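Local coordinates for hypothetical protein MJ1247 (Methanocaldococcus jannaschii, PDB 1JEO), which catalyses the reversible isomerisation of 3-hexulose 6-phosphate to fructose 6-phosphate in the ribulose monophosphate pathway, at residues K39-F44 against K82-I87; M60-L65 against L156-I161; P78-D83 against N107-I112; F46-S51 against E96-V101. All blocks are in the same frame, centred on the assembly; numbering follows the deposited sequence.

Contact 1. Residues K39-F44 against K82-I87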
loop_
_atom_site.group_PDB
_atom_site.type_symbol
_atom_site.label_atom_id
_atom_site.label_comp_id
_atom_site.label_asym_id
_atom_site.label_seq_id
_atom_site.Cartn_x
_atom_site.Cartn_y
_atom_site.Cartn_z
ATOM N N LYS A 39 -14.838 2.419 -2.570
ATOM C CA LYS A 39 -15.628 3.649 -2.500
ATOM C C LYS A 39 -14.982 4.880 -3.129
ATOM O O LYS A 39 -15.676 5.856 -3.429
ATOM C CB LYS A 39 -16.028 3.950 -1.053
ATOM C CG LYS A 39 -17.115 3.037 -0.508
ATOM C CD LYS A 39 -17.432 3.369 0.935
ATOM C CE LYS A 39 -18.587 2.535 1.456
ATOM N NZ LYS A 39 -18.834 2.802 2.902
ATOM N N ALA A 40 -13.668 4.834 -3.343
ATOM C CA ALA A 40 -12.940 5.957 -3.940
ATOM C C ALA A 40 -13.202 6.123 -5.432
ATOM O O ALA A 40 -13.482 5.147 -6.131
ATOM C CB ALA A 40 -11.451 5.810 -3.700
ATOM N N LYS A 41 -13.127 7.371 -5.900
ATOM C CA LYS A 41 -13.314 7.700 -7.312
ATOM C C LYS A 41 -11.991 7.356 -8.013
ATOM O O LYS A 41 -11.968 6.559 -8.951
ATOM C CB LYS A 41 -13.656 9.191 -7.471
ATOM C CG LYS A 41 -14.197 9.606 -8.842
ATOM C CD LYS A 41 -15.625 9.122 -9.074
ATOM C CE LYS A 41 -16.128 9.525 -10.455
ATOM N NZ LYS A 41 -17.515 9.043 -10.717
ATOM N N LYS A 42 -10.895 7.942 -7.524
ATOM C CA LYS A 42 -9.548 7.691 -8.048
ATOM C C LYS A 42 -8.641 7.332 -6.865
ATOM O O LYS A 42 -8.840 7.822 -5.751
ATOM C CB LYS A 42 -8.974 8.904 -8.809
ATOM C CG LYS A 42 -9.879 9.509 -9.896
ATOM C CD LYS A 42 -9.169 10.504 -10.823
ATOM C CE LYS A 42 -8.619 11.746 -10.115
ATOM N NZ LYS A 42 -9.631 12.642 -9.505
ATOM N N ILE A 43 -7.683 6.433 -7.097
ATOM C CA ILE A 43 -6.752 5.988 -6.053
ATOM C C ILE A 43 -5.324 6.414 -6.397
ATOM O O ILE A 43 -4.831 6.139 -7.491
ATOM C CB ILE A 43 -6.822 4.440 -5.847
ATOM C CG1 ILE A 43 -8.264 4.018 -5.542
ATOM C CG2 ILE A 43 -5.929 4.009 -4.668
ATOM C CD1 ILE A 43 -8.604 2.629 -5.961
ATOM N N PHE A 44 -4.674 7.089 -5.450
ATOM C CA PHE A 44 -3.307 7.584 -5.621
ATOM C C PHE A 44 -2.327 6.892 -4.686
ATOM O O PHE A 44 -2.578 6.773 -3.490
ATOM C CB PHE A 44 -3.246 9.097 -5.376
ATOM C CG PHE A 44 -3.955 9.916 -6.414
ATOM C CD1 PHE A 44 -5.363 10.022 -6.414
ATOM C CD2 PHE A 44 -3.222 10.614 -7.386
ATOM C CE1 PHE A 44 -6.029 10.820 -7.371
ATOM C CE2 PHE A 44 -3.877 11.417 -8.352
ATOM C CZ PHE A 44 -5.284 11.519 -8.343
ATOM N N LYS A 82 -11.677 15.669 -3.866
ATOM C CA LYS A 82 -12.328 15.329 -2.587
ATOM C C LYS A 82 -12.812 13.891 -2.360
ATOM O O LYS A 82 -12.801 13.414 -1.227
ATOM C CB LYS A 82 -13.452 16.332 -2.265
ATOM C CG LYS A 82 -14.595 16.395 -3.275
ATOM C CD LYS A 82 -15.670 17.383 -2.830
ATOM C CE LYS A 82 -16.882 17.363 -3.755
ATOM N NZ LYS A 82 -17.629 16.067 -3.703
ATOM N N ASP A 83 -13.182 13.199 -3.435
ATOM C CA ASP A 83 -13.672 11.822 -3.343
ATOM C C ASP A 83 -12.587 10.775 -3.616
ATOM O O ASP A 83 -12.889 9.587 -3.783
ATOM C CB ASP A 83 -14.860 11.617 -4.297
ATOM C CG ASP A 83 -16.076 12.446 -3.910
ATOM O OD1 ASP A 83 -16.612 13.153 -4.789
ATOM O OD2 ASP A 83 -16.495 12.390 -2.733
ATOM N N ASP A 84 -11.330 11.218 -3.621
ATOM C CA ASP A 84 -10.192 10.334 -3.884
ATOM C C ASP A 84 -9.520 9.760 -2.637
ATOM O O ASP A 84 -9.804 10.173 -1.509
ATOM C CB ASP A 84 -9.151 11.040 -4.766
ATOM C CG ASP A 84 -9.691 11.425 -6.137
ATOM O OD1 ASP A 84 -10.709 10.855 -6.583
ATOM O OD2 ASP A 84 -9.083 12.299 -6.785
ATOM N N LEU A 85 -8.617 8.809 -2.864
ATOM C CA LEU A 85 -7.876 8.136 -1.804
ATOM C C LEU A 85 -6.368 8.173 -2.065
ATOM O O LEU A 85 -5.929 7.978 -3.193
ATOM C CB LEU A 85 -8.340 6.674 -1.700
ATOM C CG LEU A 85 -7.596 5.690 -0.792
ATOM C CD1 LEU A 85 -7.779 6.044 0.668
ATOM C CD2 LEU A 85 -8.079 4.296 -1.067
ATOM N N LEU A 86 -5.598 8.448 -1.016
ATOM C CA LEU A 86 -4.140 8.467 -1.100
ATOM C C LEU A 86 -3.566 7.407 -0.160
ATOM O O LEU A 86 -3.932 7.339 1.017
ATOM C CB LEU A 86 -3.564 9.848 -0.744
ATOM C CG LEU A 86 -2.033 9.989 -0.704
ATOM C CD1 LEU A 86 -1.407 9.878 -2.094
ATOM C CD2 LEU A 86 -1.650 11.302 -0.063
ATOM N N ILE A 87 -2.702 6.557 -0.704
ATOM C CA ILE A 87 -2.043 5.506 0.068
ATOM C C ILE A 87 -0.542 5.817 0.047
ATOM O O ILE A 87 0.065 5.954 -1.021
ATOM C CB ILE A 87 -2.344 4.080 -0.500
ATOM C CG1 ILE A 87 -3.845 3.769 -0.379
ATOM C CG2 ILE A 87 -1.524 3.007 0.240
ATOM C CD1 ILE A 87 -4.324 2.545 -1.144
HETATM O O HOH W 1 -12.608 12.577 -8.075
#

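Contact 2. Residues M60-L65 against L156-I161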
loop_
_atom_site.group_PDB
_atom_site.type_symbol
_atom_site.label_atom_id
_atom_site.label_comp_id
_atom_site.label_asym_id
_atom_site.label_seq_id
_atom_site.Cartn_x
_atom_site.Cartn_y
_atom_site.Cartn_z
ATOM N N MET A 60 -0.194 -0.707 -10.243
ATOM C CA MET A 60 -0.382 -1.413 -11.510
ATOM C C MET A 60 -1.459 -2.494 -11.365
ATOM O O MET A 60 -2.353 -2.604 -12.209
ATOM C CB MET A 60 0.933 -2.055 -11.964
ATOM C CG MET A 60 0.849 -2.764 -13.306
ATOM S SD MET A 60 2.359 -3.575 -13.778
ATOM C CE MET A 60 3.233 -2.186 -14.482
ATOM N N ARG A 61 -1.399 -3.234 -10.258
ATOM C CA ARG A 61 -2.352 -4.306 -9.995
ATOM C C ARG A 61 -3.792 -3.809 -9.754
ATOM O O ARG A 61 -4.741 -4.451 -10.206
ATOM C CB ARG A 61 -1.833 -5.218 -8.876
ATOM C CG ARG A 61 -2.354 -6.651 -8.924
ATOM C CD ARG A 61 -2.032 -7.436 -10.191
ATOM N NE ARG A 61 -0.904 -8.352 -10.026
ATOM C CZ ARG A 61 -0.070 -8.698 -11.002
ATOM N NH1 ARG A 61 -0.223 -8.204 -12.223
ATOM N NH2 ARG A 61 0.930 -9.531 -10.756
ATOM N N LEU A 62 -3.940 -2.630 -9.139
ATOM C CA LEU A 62 -5.261 -2.026 -8.898
ATOM C C LEU A 62 -5.890 -1.612 -10.225
ATOM O O LEU A 62 -7.106 -1.728 -10.419
ATOM C CB LEU A 62 -5.159 -0.805 -7.988
ATOM C CG LEU A 62 -5.089 -1.010 -6.476
ATOM C CD1 LEU A 62 -4.974 0.350 -5.818
ATOM C CD2 LEU A 62 -6.328 -1.753 -5.960
ATOM N N MET A 63 -5.026 -1.186 -11.148
ATOM C CA MET A 63 -5.418 -0.780 -12.492
ATOM C C MET A 63 -5.899 -2.028 -13.248
ATOM O O MET A 63 -6.922 -1.975 -13.936
ATOM C CB MET A 63 -4.223 -0.116 -13.192
ATOM C CG MET A 63 -4.442 0.369 -14.620
ATOM S SD MET A 63 -4.207 -0.909 -15.877
ATOM C CE MET A 63 -5.749 -0.770 -16.602
ATOM N N HIS A 64 -5.190 -3.147 -13.069
ATOM C CA HIS A 64 -5.519 -4.429 -13.706
ATOM C C HIS A 64 -6.919 -4.923 -13.337
ATOM O O HIS A 64 -7.583 -5.577 -14.143
ATOM C CB HIS A 64 -4.501 -5.508 -13.318
ATOM C CG HIS A 64 -3.152 -5.338 -13.943
ATOM N ND1 HIS A 64 -2.943 -4.599 -15.088
ATOM C CD2 HIS A 64 -1.944 -5.838 -13.593
ATOM C CE1 HIS A 64 -1.664 -4.656 -15.414
ATOM N NE2 HIS A 64 -1.035 -5.402 -14.525
ATOM N N LEU A 65 -7.364 -4.568 -12.130
ATOM C CA LEU A 65 -8.682 -4.943 -11.622
ATOM C C LEU A 65 -9.812 -3.986 -12.025
ATOM O O LEU A 65 -10.979 -4.238 -11.709
ATOM C CB LEU A 65 -8.645 -5.113 -10.098
ATOM C CG LEU A 65 -7.711 -6.161 -9.482
ATOM C CD1 LEU A 65 -8.005 -6.253 -8.001
ATOM C CD2 LEU A 65 -7.879 -7.522 -10.136
ATOM N N LEU A 156 -1.753 -9.544 -1.104
ATOM C CA LEU A 156 -2.801 -10.244 -0.348
ATOM C C LEU A 156 -4.078 -9.393 -0.319
ATOM O O LEU A 156 -5.180 -9.938 -0.268
ATOM C CB LEU A 156 -2.355 -10.585 1.084
ATOM C CG LEU A 156 -1.233 -11.604 1.323
ATOM C CD1 LEU A 156 -0.974 -11.731 2.811
ATOM C CD2 LEU A 156 -1.572 -12.952 0.731
ATOM N N VAL A 157 -3.919 -8.067 -0.405
ATOM C CA VAL A 157 -5.048 -7.123 -0.445
ATOM C C VAL A 157 -5.731 -7.299 -1.809
ATOM O O VAL A 157 -6.960 -7.383 -1.884
ATOM C CB VAL A 157 -4.575 -5.645 -0.241
ATOM C CG1 VAL A 157 -5.707 -4.644 -0.487
ATOM C CG2 VAL A 157 -4.047 -5.471 1.175
ATOM N N ILE A 158 -4.918 -7.433 -2.861
ATOM C CA ILE A 158 -5.411 -7.653 -4.223
ATOM C C ILE A 158 -6.165 -8.989 -4.265
ATOM O O ILE A 158 -7.258 -9.060 -4.827
ATOM C CB ILE A 158 -4.242 -7.647 -5.259
ATOM C CG1 ILE A 158 -3.619 -6.244 -5.349
ATOM C CG2 ILE A 158 -4.715 -8.123 -6.637
ATOM C CD1 ILE A 158 -4.570 -5.141 -5.854
ATOM N N ALA A 159 -5.610 -10.005 -3.596
ATOM C CA ALA A 159 -6.214 -11.342 -3.517
ATOM C C ALA A 159 -7.593 -11.267 -2.872
ATOM O O ALA A 159 -8.549 -11.856 -3.379
ATOM C CB ALA A 159 -5.316 -12.292 -2.727
ATOM N N GLU A 160 -7.696 -10.473 -1.803
ATOM C CA GLU A 160 -8.955 -10.287 -1.094
ATOM C C GLU A 160 -9.970 -9.447 -1.871
ATOM O O GLU A 160 -11.174 -9.672 -1.734
ATOM C CB GLU A 160 -8.725 -9.698 0.301
ATOM C CG GLU A 160 -8.007 -10.625 1.282
ATOM C CD GLU A 160 -8.748 -11.930 1.539
ATOM O OE1 GLU A 160 -9.930 -11.881 1.932
ATOM O OE2 GLU A 160 -8.140 -13.005 1.341
ATOM N N ILE A 161 -9.495 -8.504 -2.695
ATOM C CA ILE A 161 -10.393 -7.665 -3.508
ATOM C C ILE A 161 -11.028 -8.523 -4.613
ATOM O O ILE A 161 -12.219 -8.385 -4.896
ATOM C CB ILE A 161 -9.673 -6.405 -4.115
ATOM C CG1 ILE A 161 -9.278 -5.434 -2.997
ATOM C CG2 ILE A 161 -10.600 -5.657 -5.095
ATOM C CD1 ILE A 161 -8.372 -4.271 -3.436
#

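Contact 3. Residues P78-D83 against N107-I112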
loop_
_atom_site.group_PDB
_atom_site.type_symbol
_atom_site.label_atom_id
_atom_site.label_comp_id
_atom_site.label_asym_id
_atom_site.label_seq_id
_atom_site.Cartn_x
_atom_site.Cartn_y
_atom_site.Cartn_z
ATOM N N PRO A 78 -3.324 12.804 -12.653
ATOM C CA PRO A 78 -4.112 14.024 -12.479
ATOM C C PRO A 78 -4.184 14.581 -11.064
ATOM O O PRO A 78 -3.524 14.084 -10.146
ATOM C CB PRO A 78 -5.493 13.591 -12.954
ATOM C CG PRO A 78 -5.590 12.224 -12.456
ATOM C CD PRO A 78 -4.226 11.641 -12.750
ATOM N N SER A 79 -5.049 15.581 -10.911
ATOM C CA SER A 79 -5.297 16.252 -9.644
ATOM C C SER A 79 -6.038 15.368 -8.655
ATOM O O SER A 79 -6.871 14.541 -9.043
ATOM C CB SER A 79 -6.121 17.519 -9.878
ATOM O OG SER A 79 -7.293 17.223 -10.616
ATOM N N TYR A 80 -5.695 15.541 -7.383
ATOM C CA TYR A 80 -6.310 14.823 -6.274
ATOM C C TYR A 80 -7.573 15.607 -5.913
ATOM O O TYR A 80 -7.507 16.813 -5.656
ATOM C CB TYR A 80 -5.332 14.791 -5.096
ATOM C CG TYR A 80 -5.750 13.944 -3.913
ATOM C CD1 TYR A 80 -5.615 12.548 -3.944
ATOM C CD2 TYR A 80 -6.280 14.538 -2.754
ATOM C CE1 TYR A 80 -6.003 11.754 -2.840
ATOM C CE2 TYR A 80 -6.674 13.758 -1.645
ATOM C CZ TYR A 80 -6.531 12.369 -1.696
ATOM O OH TYR A 80 -6.896 11.613 -0.611
ATOM N N GLU A 81 -8.720 14.930 -5.958
ATOM C CA GLU A 81 -10.010 15.552 -5.651
ATOM C C GLU A 81 -10.597 15.035 -4.332
ATOM O O GLU A 81 -10.062 14.092 -3.743
ATOM C CB GLU A 81 -10.973 15.370 -6.826
ATOM C CG GLU A 81 -10.525 16.122 -8.083
ATOM C CD GLU A 81 -11.421 15.885 -9.281
ATOM O OE1 GLU A 81 -11.476 14.737 -9.776
ATOM O OE2 GLU A 81 -12.059 16.857 -9.739
ATOM N N LYS A 82 -11.677 15.669 -3.866
ATOM C CA LYS A 82 -12.328 15.329 -2.587
ATOM C C LYS A 82 -12.812 13.891 -2.360
ATOM O O LYS A 82 -12.801 13.414 -1.227
ATOM C CB LYS A 82 -13.452 16.332 -2.265
ATOM C CG LYS A 82 -14.595 16.395 -3.275
ATOM C CD LYS A 82 -15.670 17.383 -2.830
ATOM C CE LYS A 82 -16.882 17.363 -3.755
ATOM N NZ LYS A 82 -17.629 16.067 -3.703
ATOM N N ASP A 83 -13.182 13.199 -3.435
ATOM C CA ASP A 83 -13.672 11.822 -3.343
ATOM C C ASP A 83 -12.587 10.775 -3.616
ATOM O O ASP A 83 -12.889 9.587 -3.783
ATOM C CB ASP A 83 -14.860 11.617 -4.297
ATOM C CG ASP A 83 -16.076 12.446 -3.910
ATOM O OD1 ASP A 83 -16.612 13.153 -4.789
ATOM O OD2 ASP A 83 -16.495 12.390 -2.733
ATOM N N ASN A 107 -5.252 18.931 2.787
ATOM C CA ASN A 107 -5.999 20.164 2.523
ATOM C C ASN A 107 -7.230 19.924 1.645
ATOM O O ASN A 107 -8.121 20.776 1.575
ATOM C CB ASN A 107 -5.095 21.214 1.864
ATOM C CG ASN A 107 -4.119 21.845 2.840
ATOM O OD1 ASN A 107 -2.905 21.782 2.647
ATOM N ND2 ASN A 107 -4.646 22.471 3.886
ATOM N N ILE A 108 -7.270 18.763 0.982
ATOM C CA ILE A 108 -8.382 18.384 0.103
ATOM C C ILE A 108 -9.375 17.473 0.849
ATOM O O ILE A 108 -10.583 17.714 0.794
ATOM C CB ILE A 108 -7.892 17.678 -1.205
ATOM C CG1 ILE A 108 -6.678 18.391 -1.832
ATOM C CG2 ILE A 108 -9.029 17.584 -2.210
ATOM C CD1 ILE A 108 -6.913 19.799 -2.370
ATOM N N ASN A 109 -8.875 16.399 1.476
ATOM C CA ASN A 109 -9.715 15.475 2.261
ATOM C C ASN A 109 -8.938 14.771 3.384
ATOM O O ASN A 109 -7.739 15.008 3.554
ATOM C CB ASN A 109 -10.483 14.459 1.370
ATOM C CG ASN A 109 -9.574 13.474 0.624
ATOM O OD1 ASN A 109 -8.516 13.073 1.106
ATOM N ND2 ASN A 109 -10.029 13.041 -0.541
ATOM N N ASN A 110 -9.620 13.883 4.108
ATOM C CA ASN A 110 -9.025 13.118 5.208
ATOM C C ASN A 110 -8.714 11.675 4.819
ATOM O O ASN A 110 -8.165 10.927 5.619
ATOM C CB ASN A 110 -9.967 13.100 6.420
ATOM C CG ASN A 110 -10.025 14.427 7.149
ATOM O OD1 ASN A 110 -9.073 15.207 7.138
ATOM N ND2 ASN A 110 -11.144 14.679 7.814
ATOM N N ASN A 111 -9.036 11.309 3.579
ATOM C CA ASN A 111 -8.849 9.954 3.046
ATOM C C ASN A 111 -7.385 9.579 2.726
ATOM O O ASN A 111 -7.013 9.366 1.564
ATOM C CB ASN A 111 -9.755 9.792 1.816
ATOM C CG ASN A 111 -10.358 8.406 1.695
ATOM O OD1 ASN A 111 -10.910 8.061 0.652
ATOM N ND2 ASN A 111 -10.252 7.603 2.750
ATOM N N ILE A 112 -6.566 9.510 3.778
ATOM C CA ILE A 112 -5.142 9.192 3.670
ATOM C C ILE A 112 -4.793 7.953 4.506
ATOM O O ILE A 112 -5.098 7.893 5.699
ATOM C CB ILE A 112 -4.243 10.402 4.123
ATOM C CG1 ILE A 112 -4.563 11.661 3.302
ATOM C CG2 ILE A 112 -2.751 10.062 3.963
ATOM C CD1 ILE A 112 -3.949 12.939 3.838
#

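Contact 4. Residues F46-S51 against E96-V101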
loop_
_atom_site.group_PDB
_atom_site.type_symbol
_atom_site.label_atom_id
_atom_site.label_comp_id
_atom_site.label_asym_id
_atom_site.label_seq_id
_atom_site.Cartn_x
_atom_site.Cartn_y
_atom_site.Cartn_z
ATOM N N PHE A 46 1.856 6.601 -3.450
ATOM C CA PHE A 46 3.152 7.280 -3.413
ATOM C C PHE A 46 4.104 6.655 -2.397
ATOM O O PHE A 46 3.694 6.151 -1.347
ATOM C CB PHE A 46 3.021 8.795 -3.143
ATOM C CG PHE A 46 4.323 9.566 -3.306
ATOM C CD1 PHE A 46 4.984 9.618 -4.558
ATOM C CD2 PHE A 46 4.917 10.212 -2.204
ATOM C CE1 PHE A 46 6.223 10.301 -4.715
ATOM C CE2 PHE A 46 6.158 10.902 -2.343
ATOM C CZ PHE A 46 6.809 10.945 -3.605
ATOM N N GLY A 47 5.386 6.767 -2.729
ATOM C CA GLY A 47 6.470 6.278 -1.909
ATOM C C GLY A 47 7.753 6.697 -2.597
ATOM O O GLY A 47 7.761 6.960 -3.805
ATOM N N VAL A 48 8.842 6.724 -1.836
ATOM C CA VAL A 48 10.161 7.103 -2.344
ATOM C C VAL A 48 11.060 5.859 -2.328
ATOM O O VAL A 48 10.850 4.952 -1.520
ATOM C CB VAL A 48 10.773 8.257 -1.462
ATOM C CG1 VAL A 48 12.219 8.552 -1.829
ATOM C CG2 VAL A 48 9.951 9.524 -1.625
ATOM N N GLY A 49 12.022 5.816 -3.254
ATOM C CA GLY A 49 12.970 4.718 -3.353
ATOM C C GLY A 49 12.349 3.350 -3.542
ATOM O O GLY A 49 11.406 3.206 -4.323
ATOM N N ARG A 50 12.831 2.371 -2.775
ATOM C CA ARG A 50 12.330 0.997 -2.833
ATOM C C ARG A 50 10.874 0.866 -2.397
ATOM O O ARG A 50 10.142 0.045 -2.944
ATOM C CB ARG A 50 13.229 0.058 -2.039
ATOM C CG ARG A 50 14.515 -0.306 -2.753
ATOM C CD ARG A 50 15.479 -1.117 -1.884
ATOM N NE ARG A 50 14.847 -2.257 -1.215
ATOM C CZ ARG A 50 15.144 -3.539 -1.427
ATOM N NH1 ARG A 50 16.076 -3.888 -2.310
ATOM N NH2 ARG A 50 14.526 -4.478 -0.718
ATOM N N SER A 51 10.444 1.728 -1.467
ATOM C CA SER A 51 9.052 1.742 -1.000
ATOM C C SER A 51 8.137 2.191 -2.140
ATOM O O SER A 51 7.017 1.708 -2.262
ATOM C CB SER A 51 8.878 2.669 0.202
ATOM O OG SER A 51 9.346 2.048 1.382
ATOM N N GLU A 96 10.748 13.371 4.055
ATOM C CA GLU A 96 10.244 14.702 3.709
ATOM C C GLU A 96 9.357 14.807 2.469
ATOM O O GLU A 96 8.338 15.506 2.505
ATOM C CB GLU A 96 11.395 15.706 3.636
ATOM C CG GLU A 96 11.899 16.197 4.990
ATOM C CD GLU A 96 10.951 17.178 5.665
ATOM O OE1 GLU A 96 10.690 18.255 5.086
ATOM O OE2 GLU A 96 10.472 16.872 6.776
ATOM N N SER A 97 9.711 14.073 1.409
ATOM C CA SER A 97 8.933 14.068 0.166
ATOM C C SER A 97 7.558 13.414 0.333
ATOM O O SER A 97 6.604 13.801 -0.346
ATOM C CB SER A 97 9.703 13.389 -0.964
ATOM O OG SER A 97 10.844 14.149 -1.306
ATOM N N VAL A 98 7.464 12.449 1.251
ATOM C CA VAL A 98 6.201 11.762 1.553
ATOM C C VAL A 98 5.317 12.705 2.388
ATOM O O VAL A 98 4.107 12.766 2.175
ATOM C CB VAL A 98 6.448 10.396 2.289
ATOM C CG1 VAL A 98 5.137 9.782 2.816
ATOM C CG2 VAL A 98 7.116 9.410 1.334
ATOM N N LEU A 99 5.945 13.473 3.279
ATOM C CA LEU A 99 5.255 14.444 4.139
ATOM C C LEU A 99 4.661 15.609 3.344
ATOM O O LEU A 99 3.578 16.092 3.670
ATOM C CB LEU A 99 6.199 14.973 5.222
ATOM C CG LEU A 99 6.536 14.011 6.361
ATOM C CD1 LEU A 99 7.665 14.565 7.207
ATOM C CD2 LEU A 99 5.306 13.802 7.206
ATOM N N THR A 100 5.361 16.012 2.278
ATOM C CA THR A 100 4.945 17.090 1.372
ATOM C C THR A 100 3.635 16.690 0.670
ATOM O O THR A 100 2.682 17.473 0.631
ATOM C CB THR A 100 6.062 17.370 0.313
ATOM O OG1 THR A 100 7.227 17.873 0.976
ATOM C CG2 THR A 100 5.619 18.381 -0.735
ATOM N N VAL A 101 3.596 15.450 0.172
ATOM C CA VAL A 101 2.432 14.890 -0.518
ATOM C C VAL A 101 1.267 14.705 0.468
ATOM O O VAL A 101 0.120 14.991 0.122
ATOM C CB VAL A 101 2.813 13.557 -1.253
ATOM C CG1 VAL A 101 1.588 12.857 -1.855
ATOM C CG2 VAL A 101 3.807 13.864 -2.370
#

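Contact 1. Residues K39-F44 against K82-I87
Asp84 OD2 is gripped across the contact by Lys42 NZ at 2.8 Å, a salt bridge on the carboxylate's syn lone pair, and from within its own loop by the backbone N of Glu81. The site lies where two neighbouring strands enter the parallel sheet of the SIS fold. Lys42 reaches the carboxylate because its chain bends at chi3 and chi4, and its ammonium also pairs with Glu81 OE1, so one cation is shared by two carboxylates. The other oxygen, Asp84 OD1, takes a weak bond from Lys42 N and accepts from a water whose O lies 3.0 Å from Asp84 OD1; the same water is weakly bonded to Lys42 NZ.

Parallel pairing follows, with Ile43 beside Leu85 and Phe44 beside Leu86. Leu85 N donates to Lys42 O, Phe44 N to Leu85 O at 2.7 Å, and Ile87 N to Phe44 O at 2.8 Å, the N-H pointing within 15° of the acceptor in the last two. Ile43 and Leu85 project from one face of the sheet, where helix 24-39 packs; Phe44 and Leu86 project from the other, where both touch Tyr80. At the rim of the Phe44 ring, CE1 lies 3.4 Å from Asp84 OD2, the ring and carboxylate planes 39° apart.

Contact 2. Residues M60-L65 against L156-I161
Ile158 is directed toward helix 49-64 and meets Arg61 and Leu62 of that helix and Leu65 just beyond its end, its CG2 methyl serving Arg61 and Leu65 and its CD1 methyl Leu62. This is parallel helix packing within the alpha-beta-alpha sandwich of the SIS fold: the short segments 60-64 and 156-161 run in nearly the same direction, 10° apart, with their axes 10.7 Å from each other. That spacing is bridged by side chains alone, and the contacts are carbon against carbon.

Arg61 and Ile158 cross at about a right angle. The aliphatic part of the arginine does the touching, its CG 3.6 Å from Ile158 CG2, while the bends at chi2 and chi3 carry the guanidinium aside to lie with its edge toward His64 CD2. On Ile158, CG1 sits anti to the carbonyl carbon and chi2 of -63° folds CD1 round, so that this methyl comes 3.8 Å from Leu62 CD2. The CG2 branch that meets Arg61 also lies 4.0 Å from Leu65 CD1.

An alanine in place of Ile158 would remove both branches and would probably open a gap between Arg61, Leu62 and Leu65, with the two leucine ends less firmly held.

One turn further along, Ile161 continues the seam with the same two leucines. It crosses Leu62 at about a right angle, Ile161 CD1 against Leu62 CD2, and Leu65 more obliquely. Ile37 of helix 24-39, Phe67 and Ile172 of helix 169-175 add apolar contacts around this seam. At its C-terminal end, Leu65 CD1 rests 3.9 Å from Ile161 CG2.

Contact 3. Residues P78-D83 against N107-I112
Tyr80 and Asn109 form the close-fitting part of this contact between two loops. The phenol OH donates to Asn109 OD1 at 2.8 Å, in the carbonyl plane and on a lone pair, with the ring and amide planes 71° apart. The other end of the amide serves the backbone: Asn109 ND2 donates to Lys82 O at 2.9 Å. This second bond is less regular at the acceptor, because the donor stands above the carbonyl plane of Lys82, although Lys82 O lies close to the plane of the amide. Chi1 of 65° sets Asn109 CG between its own backbone N and carbonyl carbon, which turns the amide across the facing loop. Asn111 N adds a weak bond to Asn109 OD1, so both ends of the amide are held and its rotation is fixed.

A leucine in place of Asn109 would probably leave the Tyr80 hydroxyl and Lys82 O without these mates and free the two loops to shift against each other.

On the solvent side the contact is apolar packing without polar bonds: exposed Ile108 sets CB at the rim of the tyrosine ring, in its plane and 3.9 Å from Tyr80 CD2, and Ile108 CG2 lies 3.7 Å from Lys82 N. The loose part is Lys82, which carries its ammonium away from the facing loop to a weak salt bridge with Asp83 OD1.

Segment 78-83 leads into strand 85-89, while the loop at 107-112 joins helix 96-106 to strand 112-115. On the inner side, Tyr80 lies against Ala105 of that helix and Leu86 of strand 85-89, and meets Phe44 of strand 43-46 edge-to-face.

Contact 4. Residues F46-S51 against E96-V101
Chi1 of -171° swings the Phe46 ring away from its backbone N and toward helix 96-106, while Val101 holds CG2 anti to its carbonyl carbon, which places that methyl over the ring. The result is a CH-pi contact: Val101 CG2 lies 4.2 Å from the centroid of the Phe46 ring and 29° off the ring normal. The same ring presents its edge to Val98, whose CA lies in the ring plane, 4.0 Å from Phe46 CE2. One aromatic group thus meets successive turns of the helix in two ways, by face and by edge.

Two residues on, Val48 CG2 sits 3.9 Å from Ser97 CB and 4.1 Å from Val98 CG2, so Val98 is touched by both Phe46 and Val48. Within the helix, Glu96 O accepts from Thr100 N and Thr100 OG1, which arrive from opposite faces of the carbonyl plane.

Gly49, with its positive phi, has a backbone shape that favours glycine where the chain turns into helix 49-64. Ser51 OG hydrogen-bonds a citrate, probably from the crystallisation liquor; Ser51 and the loop 90-95 are inferred to bind substrate. The arrangement is therefore consistent with the sugar-phosphate site of SIS proteins, set at strand-to-helix turns.

In the fold
From the N terminus, helix 24-39 leads into segment 39-44, and contact 1 closes the first loop by pairing strand 43-46 with strand 85-89. Contact 4 starts at the end of the same first strand and reaches helix 96-106, so the two cross; Phe46 N approaches Ile87 O where they meet. Contact 2 closes the longest loop, bringing helix 49-64 against helix 144-164, and crosses both; its Leu62 touches Ile43 of contact 1. Contact 3 nests inside that loop, shares Lys82 and Asp83 with contact 1, and crosses contact 4. Contacts 2 and 4 lie on opposite sides of the chain's centre, their centres about 21 Å apart.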